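Local coordinates for protein aldo-keto Reductase, OXIDOREDUCTASE (Salmonella typhimurium, PDB 5T79) that binds NADPH in a TIM-barrel pocket and probably reduces aldehydes such as 3-hydroxybutanal, yielding 1,3-butanediol, at residues 1-6 with 48-53; 16-21 with 188-193; 202-207 with 285-290; 274-279 with 304-309. All blocks are in the same frame, centred on the assembly; numbering follows the deposited sequence.

Contact 1 of 4, residues 1-6 with 48-53; sequences MIYQPD and LLQRAF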
# COMPACT_ATOMS: atom_id res chain seq x y z
N MET A 1 20.74 3.62 -20.15
CA MET A 1 21.96 3.23 -19.45
C MET A 1 21.69 2.05 -18.52
O MET A 1 20.54 1.67 -18.34
CB MET A 1 22.55 4.42 -18.70
CG MET A 1 23.75 4.08 -17.84
SD MET A 1 24.94 3.02 -18.68
CE MET A 1 25.53 4.14 -19.95
N ILE A 2 22.73 1.47 -17.93
CA ILE A 2 22.52 0.34 -17.03
C ILE A 2 22.30 0.86 -15.62
O ILE A 2 23.13 1.58 -15.07
CB ILE A 2 23.71 -0.63 -17.03
CG1 ILE A 2 24.00 -1.14 -18.43
CG2 ILE A 2 23.43 -1.80 -16.11
CD1 ILE A 2 22.97 -2.12 -18.95
N TYR A 3 21.18 0.48 -15.04
CA TYR A 3 20.84 0.93 -13.70
C TYR A 3 21.71 0.33 -12.61
O TYR A 3 21.91 -0.86 -12.55
CB TYR A 3 19.36 0.63 -13.42
CG TYR A 3 18.91 0.90 -12.00
CD1 TYR A 3 19.04 2.15 -11.44
CD2 TYR A 3 18.35 -0.10 -11.23
CE1 TYR A 3 18.63 2.39 -10.15
CE2 TYR A 3 17.94 0.14 -9.94
CZ TYR A 3 18.07 1.39 -9.40
OH TYR A 3 17.68 1.65 -8.13
N GLN A 4 22.21 1.19 -11.75
CA GLN A 4 22.99 0.75 -10.60
C GLN A 4 22.35 1.36 -9.35
O GLN A 4 22.36 2.58 -9.19
CB GLN A 4 24.49 1.11 -10.73
CG GLN A 4 25.37 0.38 -9.71
CD GLN A 4 25.45 -1.13 -9.92
OE1 GLN A 4 25.43 -1.64 -11.06
NE2 GLN A 4 25.57 -1.87 -8.83
N PRO A 5 21.73 0.55 -8.48
CA PRO A 5 21.11 1.11 -7.27
C PRO A 5 22.11 1.88 -6.44
O PRO A 5 23.29 1.52 -6.38
CB PRO A 5 20.61 -0.13 -6.51
CG PRO A 5 20.54 -1.19 -7.52
CD PRO A 5 21.63 -0.92 -8.49
N ASP A 6 21.65 2.97 -5.84
CA ASP A 6 22.44 3.83 -4.96
C ASP A 6 22.99 2.98 -3.81
O ASP A 6 22.23 2.26 -3.17
CB ASP A 6 21.54 4.97 -4.44
CG ASP A 6 22.26 6.17 -3.90
OD1 ASP A 6 23.06 6.01 -2.94
OD2 ASP A 6 21.96 7.29 -4.36
N LEU A 48 10.50 6.47 -11.62
CA LEU A 48 9.84 6.36 -10.29
C LEU A 48 10.35 5.13 -9.52
O LEU A 48 10.75 5.24 -8.37
CB LEU A 48 8.29 6.27 -10.45
CG LEU A 48 7.60 7.53 -10.95
CD1 LEU A 48 6.15 7.26 -11.37
CD2 LEU A 48 7.69 8.65 -9.92
N LEU A 49 10.34 3.96 -10.16
CA LEU A 49 10.84 2.75 -9.51
C LEU A 49 12.33 2.88 -9.13
O LEU A 49 12.70 2.49 -8.04
CB LEU A 49 10.63 1.52 -10.40
CG LEU A 49 9.18 1.12 -10.66
CD1 LEU A 49 9.10 -0.06 -11.63
CD2 LEU A 49 8.45 0.82 -9.36
N GLN A 50 13.17 3.43 -10.02
CA GLN A 50 14.59 3.57 -9.72
C GLN A 50 14.82 4.57 -8.59
O GLN A 50 15.65 4.32 -7.72
CB GLN A 50 15.37 4.00 -10.99
CG GLN A 50 15.46 2.86 -12.02
CD GLN A 50 16.27 3.27 -13.23
OE1 GLN A 50 16.94 4.28 -13.23
NE2 GLN A 50 16.27 2.46 -14.28
N ARG A 51 14.08 5.71 -8.59
CA ARG A 51 14.27 6.70 -7.51
C ARG A 51 13.83 6.11 -6.16
O ARG A 51 14.52 6.29 -5.14
CB ARG A 51 13.52 8.01 -7.80
CG ARG A 51 13.89 9.17 -6.82
CD ARG A 51 15.37 9.54 -6.94
NE ARG A 51 15.76 10.65 -6.08
CZ ARG A 51 16.79 10.63 -5.23
NH1 ARG A 51 17.53 9.54 -5.10
NH2 ARG A 51 17.07 11.71 -4.51
N ALA A 52 12.71 5.36 -6.17
CA ALA A 52 12.18 4.74 -4.95
C ALA A 52 13.23 3.78 -4.34
O ALA A 52 13.56 3.93 -3.16
CB ALA A 52 10.89 3.99 -5.25
N PHE A 53 13.76 2.82 -5.13
CA PHE A 53 14.74 1.85 -4.62
C PHE A 53 16.03 2.54 -4.20
O PHE A 53 16.58 2.17 -3.17
CB PHE A 53 15.02 0.76 -5.65
CG PHE A 53 15.81 -0.43 -5.12
CD1 PHE A 53 15.41 -1.08 -3.96
CD2 PHE A 53 16.90 -0.93 -5.82
CE1 PHE A 53 16.13 -2.20 -3.49
CE2 PHE A 53 17.62 -2.04 -5.34
CZ PHE A 53 17.21 -2.68 -4.19
O HOH W 1 18.18 2.91 -16.58
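The aliphatic part of Gln50 lies over one face of the Tyr3 ring, its CG 3.7 Å from the centroid of that ring and only 14° off the normal, a CH-pi contact. Beyond CG the glutamine chain runs extended and antiparallel to the tyrosine, so that its amide slides back over the CB end of the ring; the two planes are 16° apart and stacked, with Gln50 CD 3.5 Å from Tyr3 CD1. The opposite face of the ring is met, toward its rim, by Pro5 N. Tyr3 reaches the helix with CG anti to its own backbone N (chi1 173°), and its hydroxyl comes to Phe53, where OH sits near the plane of the phenyl ring at its edge, 3.5 Å from Phe53 CD2. Pro5 packs obliquely on the same ring, its CB 3.7 Å from Phe53 CE2. The extended N-terminal residues thus lie along the outside of helix 42-54, one of the helices that surround the barrel of this TIM-barrel aldo-keto reductase. Polar groups fix the ends of the stack. The tyrosine hydroxyl is hydrogen-bonded to Asp54 OD1, which also takes the backbone N of Asp6, while Gln50 NE2 binds Asp84 OD2 of helix 72-85. The same NE2 gives a second bond to a water 3.0 Å away, and that water donates to Met1 O at 3.2 Å, tying the first residue of the chain to the helix. Further out, Phe85 meets the Tyr3 ring and Trp88 touches Pro5.

Contact 2 of 4, residues 16-21 with 188-193; sequences RRCGRS and PCLIHQ. With NDP (NADPH dihydro-nicotinamide-adenine-dinucleotide phosphate), chain E.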
# COMPACT_ATOMS: atom_id res chain seq x y z
N ARG A 16 10.49 -1.04 9.30
CA ARG A 16 9.59 -1.26 10.43
C ARG A 16 9.07 -2.67 10.42
O ARG A 16 8.59 -3.14 9.38
CB ARG A 16 8.45 -0.22 10.36
CG ARG A 16 8.98 1.24 10.50
CD ARG A 16 7.95 2.32 10.25
NE ARG A 16 6.74 2.13 11.07
CZ ARG A 16 6.58 2.57 12.30
NH1 ARG A 16 7.57 3.21 12.92
NH2 ARG A 16 5.45 2.34 12.95
N ARG A 17 9.15 -3.36 11.57
CA ARG A 17 8.69 -4.75 11.63
C ARG A 17 7.19 -4.82 11.40
O ARG A 17 6.42 -4.09 12.01
CB ARG A 17 9.05 -5.42 12.95
CG ARG A 17 8.88 -6.94 12.83
CD ARG A 17 9.70 -7.69 13.82
NE ARG A 17 11.14 -7.45 13.65
CZ ARG A 17 11.97 -8.28 13.03
NH1 ARG A 17 11.52 -9.40 12.48
NH2 ARG A 17 13.27 -8.00 12.98
N CYS A 18 6.78 -5.74 10.52
CA CYS A 18 5.41 -5.96 10.08
C CYS A 18 4.73 -6.95 11.03
O CYS A 18 4.84 -8.16 10.85
CB CYS A 18 5.42 -6.44 8.63
SG CYS A 18 3.77 -6.67 7.90
N GLY A 19 4.08 -6.41 12.06
CA GLY A 19 3.42 -7.17 13.13
C GLY A 19 4.44 -8.07 13.79
O GLY A 19 5.58 -7.65 14.01
N ARG A 20 4.05 -9.32 14.10
CA ARG A 20 4.96 -10.32 14.66
C ARG A 20 5.32 -11.27 13.53
O ARG A 20 4.58 -12.22 13.24
CB ARG A 20 4.35 -11.05 15.87
CG ARG A 20 4.11 -10.15 17.09
CD ARG A 20 3.78 -10.95 18.35
NE ARG A 20 2.59 -11.78 18.18
CZ ARG A 20 1.36 -11.42 18.55
NH1 ARG A 20 0.34 -12.25 18.36
NH2 ARG A 20 1.14 -10.24 19.12
N SER A 21 6.40 -10.93 12.81
CA SER A 21 6.87 -11.68 11.64
C SER A 21 8.34 -11.40 11.39
O SER A 21 8.92 -10.57 12.09
CB SER A 21 6.07 -11.30 10.40
OG SER A 21 6.50 -10.05 9.87
N PRO A 188 -0.12 -17.89 8.77
CA PRO A 188 -0.63 -16.68 9.45
C PRO A 188 -0.67 -15.45 8.56
O PRO A 188 0.23 -15.23 7.74
CB PRO A 188 0.35 -16.47 10.62
CG PRO A 188 1.49 -17.33 10.36
CD PRO A 188 1.09 -18.43 9.42
N CYS A 189 -1.75 -14.66 8.70
CA CYS A 189 -1.91 -13.43 7.93
C CYS A 189 -0.74 -12.49 8.22
O CYS A 189 -0.52 -12.15 9.37
CB CYS A 189 -3.23 -12.76 8.30
SG CYS A 189 -3.62 -11.32 7.29
N LEU A 190 -0.02 -12.07 7.19
CA LEU A 190 1.12 -11.16 7.44
C LEU A 190 0.66 -9.74 7.71
O LEU A 190 1.24 -9.05 8.57
CB LEU A 190 2.08 -11.15 6.21
CG LEU A 190 3.28 -10.17 6.32
CD1 LEU A 190 4.29 -10.63 7.35
CD2 LEU A 190 4.01 -9.97 4.97
N ILE A 191 -0.33 -9.27 6.93
CA ILE A 191 -0.64 -7.85 6.86
C ILE A 191 -2.09 -7.57 6.46
O ILE A 191 -2.74 -8.37 5.79
CB ILE A 191 0.37 -7.24 5.81
CG1 ILE A 191 0.40 -5.67 5.84
CG2 ILE A 191 0.15 -7.78 4.36
CD1 ILE A 191 1.66 -5.07 5.14
N HIS A 192 -2.53 -6.36 6.83
CA HIS A 192 -3.81 -5.80 6.45
C HIS A 192 -3.52 -4.49 5.76
O HIS A 192 -2.73 -3.69 6.26
CB HIS A 192 -4.69 -5.58 7.69
CG HIS A 192 -6.10 -5.17 7.38
ND1 HIS A 192 -6.39 -4.04 6.63
CD2 HIS A 192 -7.27 -5.73 7.79
CE1 HIS A 192 -7.72 -3.95 6.60
NE2 HIS A 192 -8.29 -4.95 7.28
N GLN A 193 -4.17 -4.26 4.61
CA GLN A 193 -4.04 -3.02 3.88
C GLN A 193 -5.38 -2.27 3.93
O GLN A 193 -6.25 -2.50 3.07
CB GLN A 193 -3.59 -3.27 2.44
CG GLN A 193 -3.41 -1.96 1.65
CD GLN A 193 -2.79 -2.17 0.30
OE1 GLN A 193 -3.30 -1.67 -0.69
NE2 GLN A 193 -1.68 -2.90 0.20
PA NDP E . -1.75 8.94 -2.24
O1A NDP E . -0.36 8.92 -1.67
O2A NDP E . -2.97 9.11 -1.46
O5B NDP E . -1.88 10.03 -3.42
C5B NDP E . -1.02 9.79 -4.55
C4B NDP E . -1.21 10.84 -5.61
O4B NDP E . -1.20 12.15 -5.00
C3B NDP E . -0.10 10.84 -6.66
O3B NDP E . -0.48 10.04 -7.78
C2B NDP E . 0.06 12.32 -7.00
O2B NDP E . -0.87 12.72 -8.04
C1B NDP E . -0.33 13.01 -5.69
N9A NDP E . 0.80 13.33 -4.82
C8A NDP E . 1.55 12.47 -4.06
N7A NDP E . 2.49 13.05 -3.37
C5A NDP E . 2.36 14.39 -3.69
C6A NDP E . 3.11 15.53 -3.34
N6A NDP E . 4.09 15.53 -2.43
N1A NDP E . 2.77 16.71 -3.91
C2A NDP E . 1.71 16.74 -4.73
N3A NDP E . 0.92 15.74 -5.12
C4A NDP E . 1.32 14.58 -4.58
O3 NDP E . -1.74 7.47 -2.85
PN NDP E . -2.96 6.76 -3.60
O1N NDP E . -2.54 6.96 -5.01
O2N NDP E . -4.33 7.24 -3.13
O5D NDP E . -3.02 5.19 -3.20
C5D NDP E . -1.85 4.65 -2.52
C4D NDP E . -1.56 3.24 -2.97
O4D NDP E . -2.45 2.34 -2.28
C3D NDP E . -1.77 2.93 -4.45
O3D NDP E . -0.64 3.34 -5.20
C2D NDP E . -2.07 1.42 -4.44
O2D NDP E . -0.96 0.53 -4.54
C1D NDP E . -2.80 1.25 -3.11
N1N NDP E . -4.27 1.28 -3.24
C2N NDP E . -4.96 0.15 -2.80
C3N NDP E . -6.30 0.05 -2.86
C7N NDP E . -6.98 -1.07 -2.11
O7N NDP E . -8.21 -1.14 -2.26
N7N NDP E . -6.29 -1.95 -1.38
C4N NDP E . -7.09 1.07 -3.62
C5N NDP E . -6.33 2.34 -3.81
C6N NDP E . -5.02 2.42 -3.65
P2B NDP E . -0.58 13.62 -9.36
O1X NDP E . -0.78 12.96 -10.67
O2X NDP E . -1.54 14.78 -9.12
O3X NDP E . 0.84 14.16 -9.15
O HOH W 2 2.70 -10.01 10.68
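Residues 18-21 pass beside Leu190 and Ile191, with the CA atoms of Cys18 and Ile191, and likewise those of Ser21 and Leu190, 7.1 Å apart. Cys18 turns its side chain toward residues 190-191: with SG anti to the backbone N (chi1 -177°), the sulfur lies 3.5 Å from Leu190 O and 3.8 Å from Ile191 CD1, and the Cys18 side chain also touches Thr292. Ser21 meets the tip of Leu190, its OG 3.4 Å from CD1 of that leucine. That hydroxyl is turned back on its own loop, giving its hydrogen to Cys18 O at 2.7 Å and accepting a hydrogen bond from the backbone N of Val23. The loop is tied again where Arg17 NH1 binds Ser21 O, almost within the guanidinium plane. A water bridges the two backbones, lying within hydrogen-bonding distance of both Cys18 O and Leu190 O. At the far end of the strand, Gln193 OE1 accepts a nearly straight bond from N7N of NADPH, 3.1 Å long, while its NE2 is held by Asp61. Strand 15-17 pairs antiparallel with strand 24-31, so the contact packs a hairpin against the N-terminal end of a TIM-barrel strand whose other end faces the nicotinamide, as in aldo-keto reductases.

Contact 3 of 4, residues 202-207 with 285-290; sequences WVEDGL and VLRNDN. With SO4 (sulfate ion), chain B.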
# COMPACT_ATOMS: atom_id res chain seq x y z
N TRP A 202 -11.40 5.38 10.03
CA TRP A 202 -12.17 4.21 10.47
C TRP A 202 -11.32 3.14 11.20
O TRP A 202 -11.84 2.51 12.11
CB TRP A 202 -12.93 3.55 9.30
CG TRP A 202 -12.09 2.74 8.36
CD1 TRP A 202 -11.45 3.18 7.23
CD2 TRP A 202 -11.84 1.32 8.43
NE1 TRP A 202 -10.81 2.14 6.61
CE2 TRP A 202 -11.01 0.99 7.34
CE3 TRP A 202 -12.20 0.31 9.34
CZ2 TRP A 202 -10.55 -0.31 7.11
CZ3 TRP A 202 -11.72 -0.97 9.14
CH2 TRP A 202 -10.91 -1.28 8.03
N VAL A 203 -10.04 2.95 10.83
CA VAL A 203 -9.17 1.92 11.45
C VAL A 203 -8.96 2.20 12.94
O VAL A 203 -8.59 1.28 13.66
CB VAL A 203 -7.80 1.73 10.75
CG1 VAL A 203 -7.97 1.34 9.30
CG2 VAL A 203 -6.93 2.99 10.87
N GLU A 204 -9.16 3.47 13.38
CA GLU A 204 -8.99 3.84 14.79
C GLU A 204 -10.17 3.39 15.64
O GLU A 204 -10.12 3.55 16.87
CB GLU A 204 -8.78 5.35 14.95
CG GLU A 204 -7.55 5.90 14.23
CD GLU A 204 -7.39 7.39 14.40
OE1 GLU A 204 -8.22 8.01 15.10
OE2 GLU A 204 -6.47 7.97 13.77
N ASP A 205 -11.21 2.77 15.03
CA ASP A 205 -12.38 2.29 15.77
C ASP A 205 -12.26 0.81 16.18
O ASP A 205 -13.26 0.21 16.56
CB ASP A 205 -13.68 2.49 14.96
CG ASP A 205 -14.01 3.93 14.58
OD1 ASP A 205 -13.54 4.85 15.28
OD2 ASP A 205 -14.74 4.13 13.59
N GLY A 206 -11.06 0.24 16.14
CA GLY A 206 -10.88 -1.15 16.54
C GLY A 206 -9.90 -1.95 15.72
O GLY A 206 -9.25 -2.85 16.25
N LEU A 207 -9.78 -1.67 14.42
CA LEU A 207 -8.87 -2.48 13.60
C LEU A 207 -7.41 -2.41 14.05
O LEU A 207 -6.79 -3.46 14.19
CB LEU A 207 -8.96 -2.10 12.11
CG LEU A 207 -8.12 -3.01 11.21
CD1 LEU A 207 -8.83 -4.34 10.96
CD2 LEU A 207 -7.80 -2.32 9.88
N VAL A 285 0.05 9.45 9.92
CA VAL A 285 -0.40 8.05 9.87
C VAL A 285 0.46 7.15 10.81
O VAL A 285 -0.09 6.23 11.42
CB VAL A 285 -0.42 7.51 8.42
CG1 VAL A 285 -0.61 6.00 8.39
CG2 VAL A 285 -1.51 8.21 7.59
N LEU A 286 1.77 7.43 10.95
CA LEU A 286 2.66 6.61 11.80
C LEU A 286 2.86 7.17 13.23
O LEU A 286 3.69 6.65 13.98
CB LEU A 286 4.05 6.50 11.14
CG LEU A 286 4.14 5.99 9.69
CD1 LEU A 286 5.58 6.03 9.20
CD2 LEU A 286 3.63 4.56 9.56
N ARG A 287 2.10 8.21 13.62
CA ARG A 287 2.30 8.90 14.92
C ARG A 287 2.15 8.01 16.17
O ARG A 287 2.74 8.33 17.21
CB ARG A 287 1.35 10.10 15.04
CG ARG A 287 -0.10 9.74 15.37
CD ARG A 287 -1.08 10.87 15.11
NE ARG A 287 -2.44 10.47 15.48
CZ ARG A 287 -3.20 9.63 14.79
NH1 ARG A 287 -4.41 9.31 15.22
NH2 ARG A 287 -2.75 9.11 13.64
N ASN A 288 1.31 6.95 16.11
CA ASN A 288 1.06 6.09 17.28
C ASN A 288 1.85 4.78 17.23
O ASN A 288 1.61 3.90 18.06
CB ASN A 288 -0.44 5.81 17.41
CG ASN A 288 -1.21 7.04 17.81
OD1 ASN A 288 -0.83 7.74 18.74
ND2 ASN A 288 -2.31 7.32 17.13
N ASP A 289 2.80 4.67 16.29
CA ASP A 289 3.65 3.47 16.12
C ASP A 289 2.77 2.18 16.07
O ASP A 289 3.12 1.17 16.66
CB ASP A 289 4.72 3.40 17.25
CG ASP A 289 5.84 2.40 16.99
OD1 ASP A 289 6.06 2.05 15.81
OD2 ASP A 289 6.48 1.96 17.98
N ASN A 290 1.59 2.26 15.40
CA ASN A 290 0.69 1.11 15.31
C ASN A 290 0.23 0.88 13.85
O ASN A 290 -0.78 0.24 13.60
CB ASN A 290 -0.50 1.25 16.28
CG ASN A 290 -1.46 2.38 16.03
OD1 ASN A 290 -1.22 3.28 15.22
ND2 ASN A 290 -2.54 2.41 16.79
S SO4 B . -4.39 10.78 18.42
O1 SO4 B . -5.54 10.57 17.55
O2 SO4 B . -3.53 11.76 17.79
O3 SO4 B . -4.89 11.32 19.69
O4 SO4 B . -3.76 9.49 18.65
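Glu204 and Arg287 meet in a salt bridge at the surface, and the arginine can be followed outward from its CB. Its CG is placed between the backbone N and the carbonyl carbon (chi1 77°), and from there the chain runs extended to NE, with CD passing the sulfate. NE gives a nearly straight bond to sulfate O2 at 2.9 Å. NH1 has two acceptors: sulfate O1, also 2.9 Å away, and Glu204 OE2, again at 2.9 Å with an N-H...O angle of 160°. The carboxylate lies near the guanidinium plane at its edge, but its own plane is turned 43° against it, and NH1 comes to OE2 from above the carboxylate. NH2 turns to Trp284 O and to the hydroxyl of Tyr196, which is hydrogen-bonded to Glu204 OE2 as well; the other oxygen, OE1, pairs with Arg201. One guanidinium face carries Asn288 ND2, which itself donates to sulfate O4 at 3.0 Å, while Trp284 makes a cation-pi contact with the arginine. The sulfate probably comes from the crystallisation liquor. Thus the salt bridge joins the loop leading from strand 191-193 into helix 207-214 to the turn that follows helix 277-285 and precedes strand 293-296.

Contact 4 of 4, residues 274-279 with 304-309; sequences GQKLSQ and IEDAVG. With NDP (NADPH dihydro-nicotinamide-adenine-dinucleotide phosphate), chain E.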
# COMPACT_ATOMS: atom_id res chain seq x y z
N GLY A 274 7.47 23.45 9.57
CA GLY A 274 8.55 23.51 8.58
C GLY A 274 8.50 22.38 7.57
O GLY A 274 9.55 21.90 7.13
N GLN A 275 7.30 21.94 7.18
CA GLN A 275 7.20 20.87 6.19
C GLN A 275 5.97 21.08 5.30
O GLN A 275 5.13 21.94 5.60
CB GLN A 275 7.20 19.48 6.87
CG GLN A 275 5.95 19.16 7.70
CD GLN A 275 6.02 17.91 8.54
OE1 GLN A 275 5.24 17.73 9.47
NE2 GLN A 275 6.93 16.98 8.22
N LYS A 276 5.91 20.32 4.20
CA LYS A 276 4.77 20.36 3.28
C LYS A 276 3.60 19.65 3.93
O LYS A 276 3.80 18.79 4.80
CB LYS A 276 5.13 19.67 1.95
CG LYS A 276 6.25 20.36 1.17
CD LYS A 276 6.62 19.54 -0.05
CE LYS A 276 7.43 20.33 -1.05
NZ LYS A 276 7.31 19.75 -2.42
N LEU A 277 2.38 19.97 3.49
CA LEU A 277 1.21 19.28 4.02
C LEU A 277 1.33 17.77 3.77
O LEU A 277 1.00 16.99 4.67
CB LEU A 277 -0.11 19.81 3.40
CG LEU A 277 -1.40 19.04 3.78
CD1 LEU A 277 -1.61 19.00 5.30
CD2 LEU A 277 -2.61 19.64 3.10
N SER A 278 1.80 17.37 2.57
CA SER A 278 1.94 15.95 2.22
C SER A 278 2.82 15.22 3.24
O SER A 278 2.48 14.13 3.69
CB SER A 278 2.53 15.80 0.81
OG SER A 278 3.84 16.34 0.75
N GLN A 279 3.92 15.87 3.64
CA GLN A 279 4.87 15.30 4.60
C GLN A 279 4.24 15.15 5.98
O GLN A 279 4.38 14.11 6.60
CB GLN A 279 6.13 16.15 4.65
CG GLN A 279 6.88 16.10 3.32
CD GLN A 279 8.05 17.06 3.30
OE1 GLN A 279 7.94 18.23 3.69
NE2 GLN A 279 9.18 16.57 2.83
N ILE A 304 8.27 11.26 -4.42
CA ILE A 304 8.88 10.18 -3.65
C ILE A 304 9.91 10.80 -2.70
O ILE A 304 9.95 10.45 -1.52
CB ILE A 304 9.53 9.11 -4.57
CG1 ILE A 304 8.46 8.47 -5.52
CG2 ILE A 304 10.24 8.03 -3.73
CD1 ILE A 304 9.07 7.50 -6.63
N GLU A 305 10.74 11.74 -3.21
CA GLU A 305 11.74 12.45 -2.40
C GLU A 305 11.05 13.17 -1.24
O GLU A 305 11.53 13.11 -0.10
CB GLU A 305 12.51 13.46 -3.26
CG GLU A 305 13.29 12.80 -4.38
CD GLU A 305 13.93 13.72 -5.39
OE1 GLU A 305 13.45 14.86 -5.56
OE2 GLU A 305 14.92 13.29 -6.01
N ASP A 306 9.91 13.83 -1.53
CA ASP A 306 9.12 14.55 -0.53
C ASP A 306 8.69 13.60 0.59
O ASP A 306 8.87 13.92 1.76
CB ASP A 306 7.86 15.19 -1.16
CG ASP A 306 8.06 16.44 -2.01
OD1 ASP A 306 9.15 17.06 -1.92
OD2 ASP A 306 7.11 16.83 -2.71
N ALA A 307 8.12 12.43 0.22
CA ALA A 307 7.65 11.42 1.17
C ALA A 307 8.77 10.95 2.06
O ALA A 307 8.57 10.88 3.27
CB ALA A 307 7.06 10.23 0.41
N VAL A 308 9.94 10.61 1.49
CA VAL A 308 11.09 10.14 2.28
C VAL A 308 11.54 11.26 3.25
O VAL A 308 11.91 10.97 4.39
CB VAL A 308 12.24 9.57 1.40
CG1 VAL A 308 13.42 9.10 2.26
CG2 VAL A 308 11.75 8.40 0.54
N GLY A 309 11.40 12.52 2.82
CA GLY A 309 11.72 13.71 3.63
C GLY A 309 10.87 13.88 4.89
O GLY A 309 11.24 14.64 5.79
PA NDP E . -1.75 8.94 -2.24
O1A NDP E . -0.36 8.92 -1.67
O2A NDP E . -2.97 9.11 -1.46
O5B NDP E . -1.88 10.03 -3.42
C5B NDP E . -1.02 9.79 -4.55
C4B NDP E . -1.21 10.84 -5.61
O4B NDP E . -1.20 12.15 -5.00
C3B NDP E . -0.10 10.84 -6.66
O3B NDP E . -0.48 10.04 -7.78
C2B NDP E . 0.06 12.32 -7.00
O2B NDP E . -0.87 12.72 -8.04
C1B NDP E . -0.33 13.01 -5.69
N9A NDP E . 0.80 13.33 -4.82
C8A NDP E . 1.55 12.47 -4.06
N7A NDP E . 2.49 13.05 -3.37
C5A NDP E . 2.36 14.39 -3.69
C6A NDP E . 3.11 15.53 -3.34
N6A NDP E . 4.09 15.53 -2.43
N1A NDP E . 2.77 16.71 -3.91
C2A NDP E . 1.71 16.74 -4.73
N3A NDP E . 0.92 15.74 -5.12
C4A NDP E . 1.32 14.58 -4.58
O3 NDP E . -1.74 7.47 -2.85
PN NDP E . -2.96 6.76 -3.60
O1N NDP E . -2.54 6.96 -5.01
O2N NDP E . -4.33 7.24 -3.13
O5D NDP E . -3.02 5.19 -3.20
C5D NDP E . -1.85 4.65 -2.52
C4D NDP E . -1.56 3.24 -2.97
O4D NDP E . -2.45 2.34 -2.28
C3D NDP E . -1.77 2.93 -4.45
O3D NDP E . -0.64 3.34 -5.20
C2D NDP E . -2.07 1.42 -4.44
O2D NDP E . -0.96 0.53 -4.54
C1D NDP E . -2.80 1.25 -3.11
N1N NDP E . -4.27 1.28 -3.24
C2N NDP E . -4.96 0.15 -2.80
C3N NDP E . -6.30 0.05 -2.86
C7N NDP E . -6.98 -1.07 -2.11
O7N NDP E . -8.21 -1.14 -2.26
N7N NDP E . -6.29 -1.95 -1.38
C4N NDP E . -7.09 1.07 -3.62
C5N NDP E . -6.33 2.34 -3.81
C6N NDP E . -5.02 2.42 -3.65
P2B NDP E . -0.58 13.62 -9.36
O1X NDP E . -0.78 12.96 -10.67
O2X NDP E . -1.54 14.78 -9.12
O3X NDP E . 0.84 14.16 -9.15
O HOH W 3 9.50 16.74 6.65
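Two helix segments flank the adenine end of the NADPH site here, the start of helix 277-285 and the last turns of helix 301-308, and Lys276 and Asp306 bridge them. The lysine chain is extended beyond CG and crosses the aspartate at about a right angle, bringing NZ to the syn side of Asp306 OD2, 2.9 Å away but 35° out of the carboxylate plane; a longer, weak bond reaches OD1. OD2 is shared, since N6A of the cofactor donates to it weakly at 3.3 Å, so the lysine would be expected to steady the carboxylate charge beside the adenine. Ser278 comes to the same amino group, its OG 3.3 Å from NADPH N6A. Gln279 makes a second bridge between the segments. Its NE2 donates to Asp306 O at 2.9 Å, almost in the amide plane, and its OE1 uses a lone pair to take Lys276 N, the N-cap residue's own amide, at 3.0 Å. One amide thereby secures the first turn of one helix and a carbonyl of the other. A water between Gln275 NE2 and Gly309 O adds a further link. A carboxylate on helix 301-308 meeting the adenine amino group is part of the cofactor pocket of this aldo-keto reductase barrel.

Overall arrangement
The four contacts spread around one barrel, and two of them reach the cofactor: contact 2 through Gln193 at the nicotinamide and contact 4 through Asp306 and Ser278 at the adenine, with centres about 25 Å apart. Contact 1 lies away from the cofactor site but touches contact 4, where Arg51 NE meets Glu305 OE2 at 2.8 Å and Leu48 packs on Ile304, so helix 42-54 backs helix 301-308. Contact 3 adjoins contact 2 through a salt bridge of Arg16 NH2 with Asp289 OD1, 2.9 Å long, and lies across the chain's centre from contact 1, centres about 32 Å apart. Segment 274-279 leads into helix 277-285 and segment 285-290 leads out of it.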